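Local coordinates for amino acid adenylation domain-containing protein (Bacillus stratosphericus LAMA 585, PDB 6ULY) that probably selects an alpha-keto acid and activates it as the acyl adenylate, acting as an adenylation domain in nonribosomal depsipeptide synthesis, at residues G225-V228 against M229-V233; F331-S334 against E335-S338; E426-Q429 against E430-A434. One frame throughout, in Å; residues are numbered along the deposited sequence.

Contact 1 of 3, residues G225-V228 against M229-V233; sequences GGIV and MFHLV. With QA7 (5'-O-{(S)-hydroxy[(4-methyl-2-oxopentanoyl)oxy]phosphoryl}adenosine), chain C.
Met-229 packs against Gly-225, and together they meet the branched end of the keto acyl adenylate. CB of Met-229 lies 3.3 Å from O of Gly-225. Its side chain leaves with CG anti to the backbone N (chi1 -176°) and runs out extended as far as the sulfur. This brings SD 3.8 Å from C03, one of the two methyl groups of the acyl chain. The bend at chi3 (65°) turns CE toward the same methyl. CA of Gly-225 touches that methyl at 3.7 Å. Gly-225 brings only backbone to this apolar end of the pocket, so the methyl sits close against the main chain. Behind this first shell the backbone is wound more widely than an alpha helix. N of His-231 bonds to O of Gly-226 at 3.1 Å, N of Leu-232 to O of Ile-227 at 2.8 Å, and N of Val-233 to O of Val-228 at 3.1 Å. Each bond spans five residues, which is the pi-helical pattern. The wide turns lie near the start of helix 224-237, in the beta-alpha-beta unit formed with strands 214-217 and 240-243. On the side chains, CD1 of Ile-227 comes to the edge of the His-231 ring, 3.6 Å from CD2 and near the ring plane. The imidazole is held at both nitrogens. ND1 pairs with Gln-241, and NE2 pairs with the indole N-H of Trp-86, which suggests a neutral ring with its proton on ND1. One residue further along, CG2 of Val-228 packs on CD1 of Leu-232 at 4.2 Å. Val-228 and Leu-232 touch helix 193-207, while Ile-227 and Leu-232 touch helix 78-91. Phe-230 meets the ring of Trp-269 and touches strand 214-217.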
ATOM      1  N   GLY A 225      -6.300  13.322 -17.335  1.00 35.76           N
ATOM      2  CA  GLY A 225      -6.065  14.467 -18.201  1.00 36.89           C
ATOM      3  C   GLY A 225      -6.449  14.209 -19.644  1.00 42.01           C
ATOM      4  O   GLY A 225      -6.768  15.147 -20.385  1.00 33.00           O
ATOM      5  N   GLY A 226      -6.426  12.949 -20.070  1.00 39.28           N
ATOM      6  CA  GLY A 226      -6.867  12.634 -21.414  1.00 41.44           C
ATOM      7  C   GLY A 226      -8.377  12.677 -21.550  1.00 38.65           C
ATOM      8  O   GLY A 226      -8.908  13.205 -22.531  1.00 40.47           O
ATOM      9  N   ILE A 227      -9.089  12.134 -20.564  1.00 36.06           N
ATOM     10  CA  ILE A 227     -10.537  12.032 -20.691  1.00 40.10           C
ATOM     11  C   ILE A 227     -11.207  13.346 -20.309  1.00 40.32           C
ATOM     12  O   ILE A 227     -12.103  13.821 -21.015  1.00 42.07           O
ATOM     13  CB  ILE A 227     -11.067  10.844 -19.862  1.00 36.85           C
ATOM     14  CG1 ILE A 227     -12.592  10.746 -19.974  1.00 42.00           C
ATOM     15  CG2 ILE A 227     -10.642  10.945 -18.389  1.00 40.81           C
ATOM     16  CD1 ILE A 227     -13.104  10.557 -21.403  1.00 45.45           C
ATOM     17  N   VAL A 228     -10.769  13.977 -19.218  1.00 36.06           N
ATOM     18  CA  VAL A 228     -11.436  15.176 -18.723  1.00 39.27           C
ATOM     19  C   VAL A 228     -10.739  16.427 -19.237  1.00 35.44           C
ATOM     20  O   VAL A 228     -11.342  17.231 -19.957  1.00 38.26           O
ATOM     21  CB  VAL A 228     -11.499  15.195 -17.183  1.00 35.79           C
ATOM     22  CG1 VAL A 228     -12.215  16.457 -16.696  1.00 36.90           C
ATOM     23  CG2 VAL A 228     -12.191  13.948 -16.659  1.00 36.83           C
ATOM     24  N   MET A 229      -9.469  16.609 -18.867  1.00 31.06           N
ATOM     25  CA  MET A 229      -8.810  17.883 -19.136  1.00 35.24           C
ATOM     26  C   MET A 229      -8.828  18.230 -20.621  1.00 36.97           C
ATOM     27  O   MET A 229      -8.788  19.413 -20.978  1.00 39.12           O
ATOM     28  CB  MET A 229      -7.371  17.860 -18.625  1.00 26.75           C
ATOM     29  CG  MET A 229      -6.655  19.190 -18.779  1.00 30.38           C
ATOM     30  SD  MET A 229      -4.991  19.200 -18.080  1.00 38.10           S
ATOM     31  CE  MET A 229      -4.161  18.015 -19.138  1.00 38.07           C
ATOM     32  N   PHE A 230      -8.904  17.228 -21.497  1.00 35.14           N
ATOM     33  CA  PHE A 230      -8.898  17.477 -22.936  1.00 41.25           C
ATOM     34  C   PHE A 230     -10.177  16.973 -23.589  1.00 38.74           C
ATOM     35  O   PHE A 230     -10.983  17.792 -24.038  1.00 39.03           O
ATOM     36  CB  PHE A 230      -7.645  16.870 -23.569  1.00 34.87           C
ATOM     37  CG  PHE A 230      -6.526  17.860 -23.709  1.00 36.96           C
ATOM     38  CD1 PHE A 230      -6.108  18.280 -24.956  1.00 35.74           C
ATOM     39  CD2 PHE A 230      -5.931  18.414 -22.585  1.00 39.47           C
ATOM     40  CE1 PHE A 230      -5.099  19.210 -25.086  1.00 39.83           C
ATOM     41  CE2 PHE A 230      -4.923  19.348 -22.709  1.00 40.25           C
ATOM     42  CZ  PHE A 230      -4.505  19.747 -23.963  1.00 40.53           C
ATOM     43  N   HIS A 231     -10.411  15.662 -23.636  1.00 36.55           N
ATOM     44  CA  HIS A 231     -11.541  15.161 -24.412  1.00 40.79           C
ATOM     45  C   HIS A 231     -12.845  15.836 -23.991  1.00 42.14           C
ATOM     46  O   HIS A 231     -13.552  16.413 -24.826  1.00 36.32           O
ATOM     47  CB  HIS A 231     -11.646  13.643 -24.276  1.00 34.22           C
ATOM     48  CG  HIS A 231     -12.832  13.061 -24.980  1.00 40.28           C
ATOM     49  ND1 HIS A 231     -13.082  13.270 -26.320  1.00 42.14           N
ATOM     50  CD2 HIS A 231     -13.842  12.284 -24.526  1.00 39.54           C
ATOM     51  CE1 HIS A 231     -14.192  12.640 -26.662  1.00 37.06           C
ATOM     52  NE2 HIS A 231     -14.674  12.036 -25.591  1.00 42.91           N
ATOM     53  N   LEU A 232     -13.175  15.793 -22.695  1.00 38.01           N
ATOM     54  CA  LEU A 232     -14.449  16.361 -22.259  1.00 37.59           C
ATOM     55  C   LEU A 232     -14.433  17.884 -22.331  1.00 35.64           C
ATOM     56  O   LEU A 232     -15.444  18.503 -22.680  1.00 40.10           O
ATOM     57  CB  LEU A 232     -14.792  15.889 -20.847  1.00 38.99           C
ATOM     58  CG  LEU A 232     -15.222  14.425 -20.737  1.00 40.59           C
ATOM     59  CD1 LEU A 232     -15.522  14.074 -19.286  1.00 37.26           C
ATOM     60  CD2 LEU A 232     -16.423  14.120 -21.621  1.00 38.72           C
ATOM     61  N   VAL A 233     -13.303  18.509 -22.001  1.00 38.50           N
ATOM     62  CA  VAL A 233     -13.182  19.950 -22.201  1.00 30.07           C
ATOM     63  C   VAL A 233     -13.433  20.298 -23.661  1.00 42.77           C
ATOM     64  O   VAL A 233     -14.071  21.311 -23.975  1.00 41.53           O
ATOM     65  CB  VAL A 233     -11.799  20.442 -21.737  1.00 37.31           C
ATOM     66  CG1 VAL A 233     -11.468  21.784 -22.377  1.00 42.68           C
ATOM     67  CG2 VAL A 233     -11.752  20.549 -20.223  1.00 42.36           C
TER
HETATM   68  C01 QA7 C 701      -2.634  17.961 -14.886  1.00 44.33           C
HETATM   69  C02 QA7 C 701      -2.998  16.537 -15.084  1.00 40.95           C
HETATM   70  C03 QA7 C 701      -4.421  16.425 -15.557  1.00 43.30           C
HETATM   71  C04 QA7 C 701      -2.627  15.859 -13.804  1.00 43.01           C
HETATM   72  C05 QA7 C 701      -3.552  14.810 -13.272  1.00 44.10           C
HETATM   73  C06 QA7 C 701      -3.001  13.472 -12.904  1.00 42.01           C
HETATM   74  C10 QA7 C 701      -1.995  12.439  -9.745  1.00 43.28           C
HETATM   75  C11 QA7 C 701      -0.776  12.587  -9.126  1.00 47.53           C
HETATM   76  C12 QA7 C 701      -0.842  13.803  -8.109  1.00 49.13           C
HETATM   77  C13 QA7 C 701       0.309  14.214  -8.060  1.00 49.35           C
HETATM   78  C14 QA7 C 701       1.015  13.864  -9.506  1.00 50.13           C
HETATM   79  C16 QA7 C 701       0.270  15.497 -11.070  1.00 47.33           C
HETATM   80  C18 QA7 C 701       1.851  16.926 -11.011  1.00 44.48           C
HETATM   81  C19 QA7 C 701       2.749  17.979 -11.149  1.00 39.75           C
HETATM   82  C21 QA7 C 701       4.097  17.042  -9.637  1.00 45.70           C
HETATM   83  C23 QA7 C 701       2.157  15.953 -10.158  1.00 44.86           C
HETATM   84  N15 QA7 C 701       1.155  15.066 -10.225  1.00 45.42           N
HETATM   85  N17 QA7 C 701       0.675  16.631 -11.562  1.00 46.52           N
HETATM   86  N20 QA7 C 701       3.832  17.998 -10.452  1.00 47.49           N
HETATM   87  N22 QA7 C 701       3.309  16.041  -9.475  1.00 47.65           N
HETATM   88  N24 QA7 C 701       2.449  19.021 -12.034  1.00 43.04           N
HETATM   89  O07 QA7 C 701      -3.750  12.522 -12.304  1.00 48.97           O
HETATM   90  O09 QA7 C 701      -2.013  11.371 -10.616  1.00 48.93           O
HETATM   91  O25 QA7 C 701       0.265  13.049 -10.096  1.00 45.76           O
HETATM   92  O26 QA7 C 701       1.173  13.553  -7.115  1.00 51.27           O
HETATM   93  O27 QA7 C 701      -1.421  13.517  -6.750  1.00 49.27           O
HETATM   94  O28 QA7 C 701      -3.116  10.228 -12.574  1.00 59.20           O
HETATM   95  O29 QA7 C 701      -4.309  10.757 -10.762  1.00 42.14           O
HETATM   96  O30 QA7 C 701      -1.920  13.261 -13.141  1.00 45.83           O
HETATM   97  O31 QA7 C 701      -4.648  15.055 -13.113  1.00 46.39           O
HETATM   98  P08 QA7 C 701      -3.256  11.208 -11.564  1.00 53.97           P

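Contact 2 of 3, residues F331-S334 against E335-S338; sequences FGMS and EISS. With QA7 (5'-O-{(S)-hydroxy[(4-methyl-2-oxopentanoyl)oxy]phosphoryl}adenosine), chain C.
The carbonyl oxygen of Met-333 is gripped by two backbone N-H groups from opposite faces of its plane. N of Ile-336 binds it at 3.0 Å and N of Ser-338 at 2.9 Å. Both donors stand out of the carbonyl plane, so the oxygen is held from above and below. N of Met-333 bonds in return to O of Ser-338 at 3.3 Å, and that carbonyl also receives a CA-H contact from Gly-332. Ser-337 and Ser-338 both face Met-333, which makes a G1 beta bulge where strand 327-333 turns back into strand 338-342. Ser-337 takes left-handed backbone angles there. The FGMSE sequence probably corresponds to the A5 core motif of adenylation domains, and the turn presents it to the adenylate. N of Ser-334 donates to the phosphate oxygen O29 at 2.9 Å, with a fairly straight N-H...O angle of 162°. The backbone of Gly-332 and CA of Ser-338 border the keto oxygen O31. The Phe-331 ring turns its edge to the ligand, with CD1 3.7 Å from N17 of the adenine. CE of Met-333 lies by the ribose hydroxyl O27. The side chain of Ser-334 bonds as well: OG donates to OE1 of Glu-335 at 3.1 Å, meeting it from above the carboxylate plane. A bend at chi2 (90°) folds the Glu-335 chain back to make this possible, while OE2 pairs with Tyr-421. CG1 of Ile-336 packs on CB of Met-333 at 3.9 Å.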
ATOM      1  N   PHE A 331      -1.247  20.881 -12.323  1.00 37.10           N
ATOM      2  CA  PHE A 331      -1.294  19.761 -11.395  1.00 35.84           C
ATOM      3  C   PHE A 331      -2.740  19.336 -11.192  1.00 35.35           C
ATOM      4  O   PHE A 331      -3.658  20.161 -11.211  1.00 36.94           O
ATOM      5  CB  PHE A 331      -0.662  20.108 -10.038  1.00 40.75           C
ATOM      6  CG  PHE A 331      -1.298  19.395  -8.873  1.00 44.12           C
ATOM      7  CD1 PHE A 331      -0.945  18.094  -8.563  1.00 43.60           C
ATOM      8  CD2 PHE A 331      -2.261  20.023  -8.101  1.00 40.25           C
ATOM      9  CE1 PHE A 331      -1.535  17.436  -7.499  1.00 43.95           C
ATOM     10  CE2 PHE A 331      -2.852  19.371  -7.041  1.00 42.87           C
ATOM     11  CZ  PHE A 331      -2.490  18.076  -6.740  1.00 41.74           C
ATOM     12  N   GLY A 332      -2.932  18.040 -10.992  1.00 37.53           N
ATOM     13  CA  GLY A 332      -4.253  17.528 -10.687  1.00 36.63           C
ATOM     14  C   GLY A 332      -4.169  16.071 -10.299  1.00 34.88           C
ATOM     15  O   GLY A 332      -3.087  15.482 -10.226  1.00 32.22           O
ATOM     16  N   MET A 333      -5.339  15.494 -10.045  1.00 35.46           N
ATOM     17  CA  MET A 333      -5.436  14.092  -9.675  1.00 40.41           C
ATOM     18  C   MET A 333      -6.732  13.539 -10.240  1.00 36.67           C
ATOM     19  O   MET A 333      -7.704  14.273 -10.431  1.00 36.51           O
ATOM     20  CB  MET A 333      -5.413  13.883  -8.150  1.00 38.11           C
ATOM     21  CG  MET A 333      -4.344  14.668  -7.404  1.00 39.58           C
ATOM     22  SD  MET A 333      -4.450  14.462  -5.607  1.00 41.12           S
ATOM     23  CE  MET A 333      -4.148  12.698  -5.458  1.00 31.52           C
ATOM     24  N   SER A 334      -6.743  12.232 -10.494  1.00 40.85           N
ATOM     25  CA  SER A 334      -7.978  11.593 -10.928  1.00 38.46           C
ATOM     26  C   SER A 334      -9.094  11.841  -9.919  1.00 39.87           C
ATOM     27  O   SER A 334     -10.255  12.032 -10.303  1.00 38.64           O
ATOM     28  CB  SER A 334      -7.749  10.097 -11.132  1.00 34.46           C
ATOM     29  OG  SER A 334      -7.535   9.452  -9.892  1.00 55.69           O
ATOM     30  N   GLU A 335      -8.756  11.869  -8.623  1.00 38.38           N
ATOM     31  CA  GLU A 335      -9.763  12.048  -7.580  1.00 36.88           C
ATOM     32  C   GLU A 335     -10.411  13.426  -7.615  1.00 36.65           C
ATOM     33  O   GLU A 335     -11.481  13.604  -7.021  1.00 38.85           O
ATOM     34  CB  GLU A 335      -9.148  11.827  -6.193  1.00 38.58           C
ATOM     35  CG  GLU A 335      -8.749  10.395  -5.901  1.00 39.33           C
ATOM     36  CD  GLU A 335      -7.324  10.081  -6.309  1.00 38.00           C
ATOM     37  OE1 GLU A 335      -6.779  10.781  -7.192  1.00 41.10           O
ATOM     38  OE2 GLU A 335      -6.747   9.133  -5.742  1.00 38.92           O
ATOM     39  N   ILE A 336      -9.794  14.397  -8.286  1.00 40.77           N
ATOM     40  CA  ILE A 336     -10.338  15.751  -8.354  1.00 36.59           C
ATOM     41  C   ILE A 336     -10.578  16.136  -9.812  1.00 40.58           C
ATOM     42  O   ILE A 336     -10.581  17.323 -10.162  1.00 37.49           O
ATOM     43  CB  ILE A 336      -9.406  16.751  -7.643  1.00 38.65           C
ATOM     44  CG1 ILE A 336      -8.009  16.735  -8.267  1.00 39.37           C
ATOM     45  CG2 ILE A 336      -9.302  16.422  -6.144  1.00 40.24           C
ATOM     46  CD1 ILE A 336      -7.022  17.653  -7.582  1.00 33.10           C
ATOM     47  N   SER A 337     -10.785  15.129 -10.669  1.00 38.62           N
ATOM     48  CA  SER A 337     -11.229  15.315 -12.052  1.00 41.82           C
ATOM     49  C   SER A 337     -10.181  15.991 -12.934  1.00 39.61           C
ATOM     50  O   SER A 337     -10.532  16.718 -13.867  1.00 40.77           O
ATOM     51  CB  SER A 337     -12.539  16.109 -12.110  1.00 43.84           C
ATOM     52  OG  SER A 337     -13.576  15.423 -11.435  1.00 43.66           O
ATOM     53  N   SER A 338      -8.901  15.737 -12.658  1.00 36.61           N
ATOM     54  CA  SER A 338      -7.770  16.206 -13.462  1.00 41.80           C
ATOM     55  C   SER A 338      -7.241  17.522 -12.896  1.00 40.42           C
ATOM     56  O   SER A 338      -7.159  17.679 -11.672  1.00 38.90           O
ATOM     57  CB  SER A 338      -8.137  16.314 -14.957  1.00 36.78           C
ATOM     58  OG  SER A 338      -8.738  17.549 -15.316  1.00 41.27           O
TER
HETATM   59  C01 QA7 C 701      -2.634  17.961 -14.886  1.00 44.33           C
HETATM   60  C02 QA7 C 701      -2.998  16.537 -15.084  1.00 40.95           C
HETATM   61  C03 QA7 C 701      -4.421  16.425 -15.557  1.00 43.30           C
HETATM   62  C04 QA7 C 701      -2.627  15.859 -13.804  1.00 43.01           C
HETATM   63  C05 QA7 C 701      -3.552  14.810 -13.272  1.00 44.10           C
HETATM   64  C06 QA7 C 701      -3.001  13.472 -12.904  1.00 42.01           C
HETATM   65  C10 QA7 C 701      -1.995  12.439  -9.745  1.00 43.28           C
HETATM   66  C11 QA7 C 701      -0.776  12.587  -9.126  1.00 47.53           C
HETATM   67  C12 QA7 C 701      -0.842  13.803  -8.109  1.00 49.13           C
HETATM   68  C13 QA7 C 701       0.309  14.214  -8.060  1.00 49.35           C
HETATM   69  C14 QA7 C 701       1.015  13.864  -9.506  1.00 50.13           C
HETATM   70  C16 QA7 C 701       0.270  15.497 -11.070  1.00 47.33           C
HETATM   71  C18 QA7 C 701       1.851  16.926 -11.011  1.00 44.48           C
HETATM   72  C19 QA7 C 701       2.749  17.979 -11.149  1.00 39.75           C
HETATM   73  C21 QA7 C 701       4.097  17.042  -9.637  1.00 45.70           C
HETATM   74  C23 QA7 C 701       2.157  15.953 -10.158  1.00 44.86           C
HETATM   75  N15 QA7 C 701       1.155  15.066 -10.225  1.00 45.42           N
HETATM   76  N17 QA7 C 701       0.675  16.631 -11.562  1.00 46.52           N
HETATM   77  N20 QA7 C 701       3.832  17.998 -10.452  1.00 47.49           N
HETATM   78  N22 QA7 C 701       3.309  16.041  -9.475  1.00 47.65           N
HETATM   79  N24 QA7 C 701       2.449  19.021 -12.034  1.00 43.04           N
HETATM   80  O07 QA7 C 701      -3.750  12.522 -12.304  1.00 48.97           O
HETATM   81  O09 QA7 C 701      -2.013  11.371 -10.616  1.00 48.93           O
HETATM   82  O25 QA7 C 701       0.265  13.049 -10.096  1.00 45.76           O
HETATM   83  O26 QA7 C 701       1.173  13.553  -7.115  1.00 51.27           O
HETATM   84  O27 QA7 C 701      -1.421  13.517  -6.750  1.00 49.27           O
HETATM   85  O28 QA7 C 701      -3.116  10.228 -12.574  1.00 59.20           O
HETATM   86  O29 QA7 C 701      -4.309  10.757 -10.762  1.00 42.14           O
HETATM   87  O30 QA7 C 701      -1.920  13.261 -13.141  1.00 45.83           O
HETATM   88  O31 QA7 C 701      -4.648  15.055 -13.113  1.00 46.39           O
HETATM   89  P08 QA7 C 701      -3.256  11.208 -11.564  1.00 53.97           P

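Contact 3 of 3, residues E426-Q429 against E430-A434; sequences EANQ and EVFQA. With SO4 (sulfate ion), chain U.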
ATOM      1  N   GLU A 426     -12.976   2.652   4.002  1.00 37.82           N
ATOM      2  CA  GLU A 426     -11.778   2.940   4.781  1.00 41.45           C
ATOM      3  C   GLU A 426     -10.847   3.877   4.023  1.00 44.09           C
ATOM      4  O   GLU A 426     -10.331   4.848   4.588  1.00 43.13           O
ATOM      5  CB  GLU A 426     -11.069   1.635   5.142  1.00 42.32           C
ATOM      6  CG  GLU A 426      -9.785   1.830   5.914  1.00 39.94           C
ATOM      7  CD  GLU A 426      -9.277   0.546   6.539  1.00 48.48           C
ATOM      8  OE1 GLU A 426      -9.778  -0.538   6.173  1.00 46.37           O
ATOM      9  OE2 GLU A 426      -8.377   0.625   7.401  1.00 53.46           O
ATOM     10  N   ALA A 427     -10.624   3.603   2.735  1.00 42.27           N
ATOM     11  CA  ALA A 427      -9.775   4.478   1.931  1.00 43.30           C
ATOM     12  C   ALA A 427     -10.396   5.861   1.778  1.00 36.40           C
ATOM     13  O   ALA A 427      -9.683   6.869   1.741  1.00 40.79           O
ATOM     14  CB  ALA A 427      -9.524   3.852   0.560  1.00 40.87           C
ATOM     15  N   ASN A 428     -11.722   5.933   1.686  1.00 34.90           N
ATOM     16  CA  ASN A 428     -12.368   7.233   1.550  1.00 35.64           C
ATOM     17  C   ASN A 428     -12.182   8.081   2.797  1.00 46.13           C
ATOM     18  O   ASN A 428     -12.093   9.310   2.704  1.00 47.11           O
ATOM     19  CB  ASN A 428     -13.850   7.040   1.241  1.00 37.99           C
ATOM     20  CG  ASN A 428     -14.083   6.603  -0.198  1.00 41.01           C
ATOM     21  OD1 ASN A 428     -13.363   7.028  -1.099  1.00 39.72           O
ATOM     22  ND2 ASN A 428     -15.072   5.746  -0.416  1.00 35.58           N
ATOM     23  N   GLN A 429     -12.112   7.447   3.964  1.00 42.75           N
ATOM     24  CA  GLN A 429     -11.871   8.193   5.191  1.00 48.61           C
ATOM     25  C   GLN A 429     -10.473   8.804   5.201  1.00 47.61           C
ATOM     26  O   GLN A 429     -10.293   9.950   5.631  1.00 52.16           O
ATOM     27  CB  GLN A 429     -12.068   7.267   6.383  1.00 47.37           C
ATOM     28  CG  GLN A 429     -12.108   7.973   7.696  1.00 67.37           C
ATOM     29  CD  GLN A 429     -12.235   7.008   8.844  1.00 55.18           C
ATOM     30  OE1 GLN A 429     -13.339   6.709   9.294  1.00 55.88           O
ATOM     31  NE2 GLN A 429     -11.103   6.498   9.315  1.00 46.93           N
ATOM     32  N   GLU A 430      -9.477   8.061   4.717  1.00 48.92           N
ATOM     33  CA  GLU A 430      -8.105   8.553   4.726  1.00 50.83           C
ATOM     34  C   GLU A 430      -7.947   9.835   3.915  1.00 55.74           C
ATOM     35  O   GLU A 430      -7.128  10.691   4.270  1.00 61.60           O
ATOM     36  CB  GLU A 430      -7.164   7.477   4.182  1.00 53.23           C
ATOM     37  CG  GLU A 430      -6.986   6.264   5.094  1.00 59.00           C
ATOM     38  CD  GLU A 430      -6.227   5.128   4.418  1.00 67.87           C
ATOM     39  OE1 GLU A 430      -5.904   5.253   3.218  1.00 84.58           O
ATOM     40  OE2 GLU A 430      -5.959   4.107   5.085  1.00 63.89           O
ATOM     41  N   VAL A 431      -8.704   9.988   2.826  1.00 49.64           N
ATOM     42  CA  VAL A 431      -8.499  11.108   1.912  1.00 48.27           C
ATOM     43  C   VAL A 431      -9.494  12.229   2.188  1.00 42.80           C
ATOM     44  O   VAL A 431      -9.169  13.408   2.022  1.00 50.54           O
ATOM     45  CB  VAL A 431      -8.588  10.659   0.438  1.00 46.75           C
ATOM     46  CG1 VAL A 431      -7.562   9.579   0.147  1.00 46.27           C
ATOM     47  CG2 VAL A 431      -9.999  10.178   0.091  1.00 44.19           C
ATOM     48  N   PHE A 432     -10.712  11.882   2.598  1.00 43.25           N
ATOM     49  CA  PHE A 432     -11.744  12.881   2.878  1.00 47.90           C
ATOM     50  C   PHE A 432     -11.617  13.309   4.337  1.00 52.40           C
ATOM     51  O   PHE A 432     -12.126  12.640   5.240  1.00 57.64           O
ATOM     52  CB  PHE A 432     -13.135  12.329   2.578  1.00 43.66           C
ATOM     53  CG  PHE A 432     -13.401  12.085   1.109  1.00 46.74           C
ATOM     54  CD1 PHE A 432     -12.765  12.836   0.132  1.00 49.15           C
ATOM     55  CD2 PHE A 432     -14.295  11.102   0.711  1.00 45.28           C
ATOM     56  CE1 PHE A 432     -13.012  12.605  -1.212  1.00 46.79           C
ATOM     57  CE2 PHE A 432     -14.546  10.868  -0.631  1.00 47.02           C
ATOM     58  CZ  PHE A 432     -13.905  11.621  -1.591  1.00 42.82           C
ATOM     59  N   GLN A 433     -10.933  14.428   4.569  1.00 55.58           N
ATOM     60  CA  GLN A 433     -10.768  14.971   5.907  1.00 58.26           C
ATOM     61  C   GLN A 433     -11.967  15.855   6.251  1.00 61.19           C
ATOM     62  O   GLN A 433     -12.895  16.024   5.456  1.00 55.71           O
ATOM     63  CB  GLN A 433      -9.455  15.747   6.012  1.00 59.81           C
ATOM     64  CG  GLN A 433      -8.226  14.998   5.482  1.00 62.99           C
ATOM     65  CD  GLN A 433      -7.811  13.819   6.351  1.00 66.64           C
ATOM     66  OE1 GLN A 433      -8.586  13.329   7.173  1.00 75.04           O
ATOM     67  NE2 GLN A 433      -6.577  13.359   6.169  1.00 69.82           N
ATOM     68  N   ALA A 434     -11.951  16.431   7.449  1.00 65.01           N
ATOM     69  CA  ALA A 434     -13.098  17.194   7.921  1.00 64.43           C
ATOM     70  C   ALA A 434     -13.236  18.512   7.169  1.00 64.31           C
ATOM     71  O   ALA A 434     -12.244  19.152   6.812  1.00 66.81           O
ATOM     72  CB  ALA A 434     -12.977  17.468   9.421  1.00 69.97           C
TER
HETATM   73  S   SO4 U 705      -7.706   9.220   8.868  1.00 77.13           S
HETATM   74  O1  SO4 U 705      -8.845  10.108   9.026  1.00 72.73           O
HETATM   75  O2  SO4 U 705      -7.047   9.051  10.145  1.00 76.80           O
HETATM   76  O3  SO4 U 705      -8.154   7.944   8.382  1.00 62.60           O
HETATM   77  O4  SO4 U 705      -6.761   9.767   7.925  1.00 77.69           O
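Asn-428 and Phe-432 lie side by side and point the same way, one turn apart at the end of helix 425-431. Amide and ring planes are only 13° apart. OD1 of Asn-428 is 4.0 Å from CE2 of Phe-432, and its hydrogen bond goes to N of Tyr-421, which fixes the rotation of the amide. Both side chains have CG anti to the carbonyl carbon (chi1 -75° and -68°), which keeps them together. The backbone joins them too: N of Phe-432 bonds to O of Asn-428 at 2.9 Å. CG2 of Val-431 sits over one face of the ring, 3.8 Å above its plane and offset toward the rim. On another side of the helix, Gln-429 is extended as far as CD. Its NE2 makes a weak bond to sulfate O3 at 3.4 Å and a hydrogen bond to the His-116 carbonyl of the second subunit. OE2 of Glu-426 and OE2 of Glu-430 are 4.8 Å apart, like charges not in contact. Glu-426 is bonded through OE2 to His-116 and through OE1 to Asn-424, both of the second subunit. Glu-426 and Gln-429 therefore serve the subunit interface, and the histidine, which also bonds the sulfate, probably eases the negative charge there.

Overall arrangement
The contacts follow one another along the chain in the order 1, 2, 3. Contacts 1 and 2 have centres about 11 Å apart and touch, Val-228 and Met-229 packing on Ser-338. Helix 224-237 and the turn between strands 327-333 and 338-342 thus close on the same adenylate. Contact 1 lines the apolar end of its acyl chain, while contact 2 reaches from there to the phosphate and adenosine. Both strands of contact 2 belong to the mixed nine-stranded sheet. Contact 3, on helix 425-431, is about 16 Å from contact 2 and 26 Å from contact 1, centre to centre. It borders the second subunit and touches neither of the others; its nearest atoms are about 6 Å from contact 2.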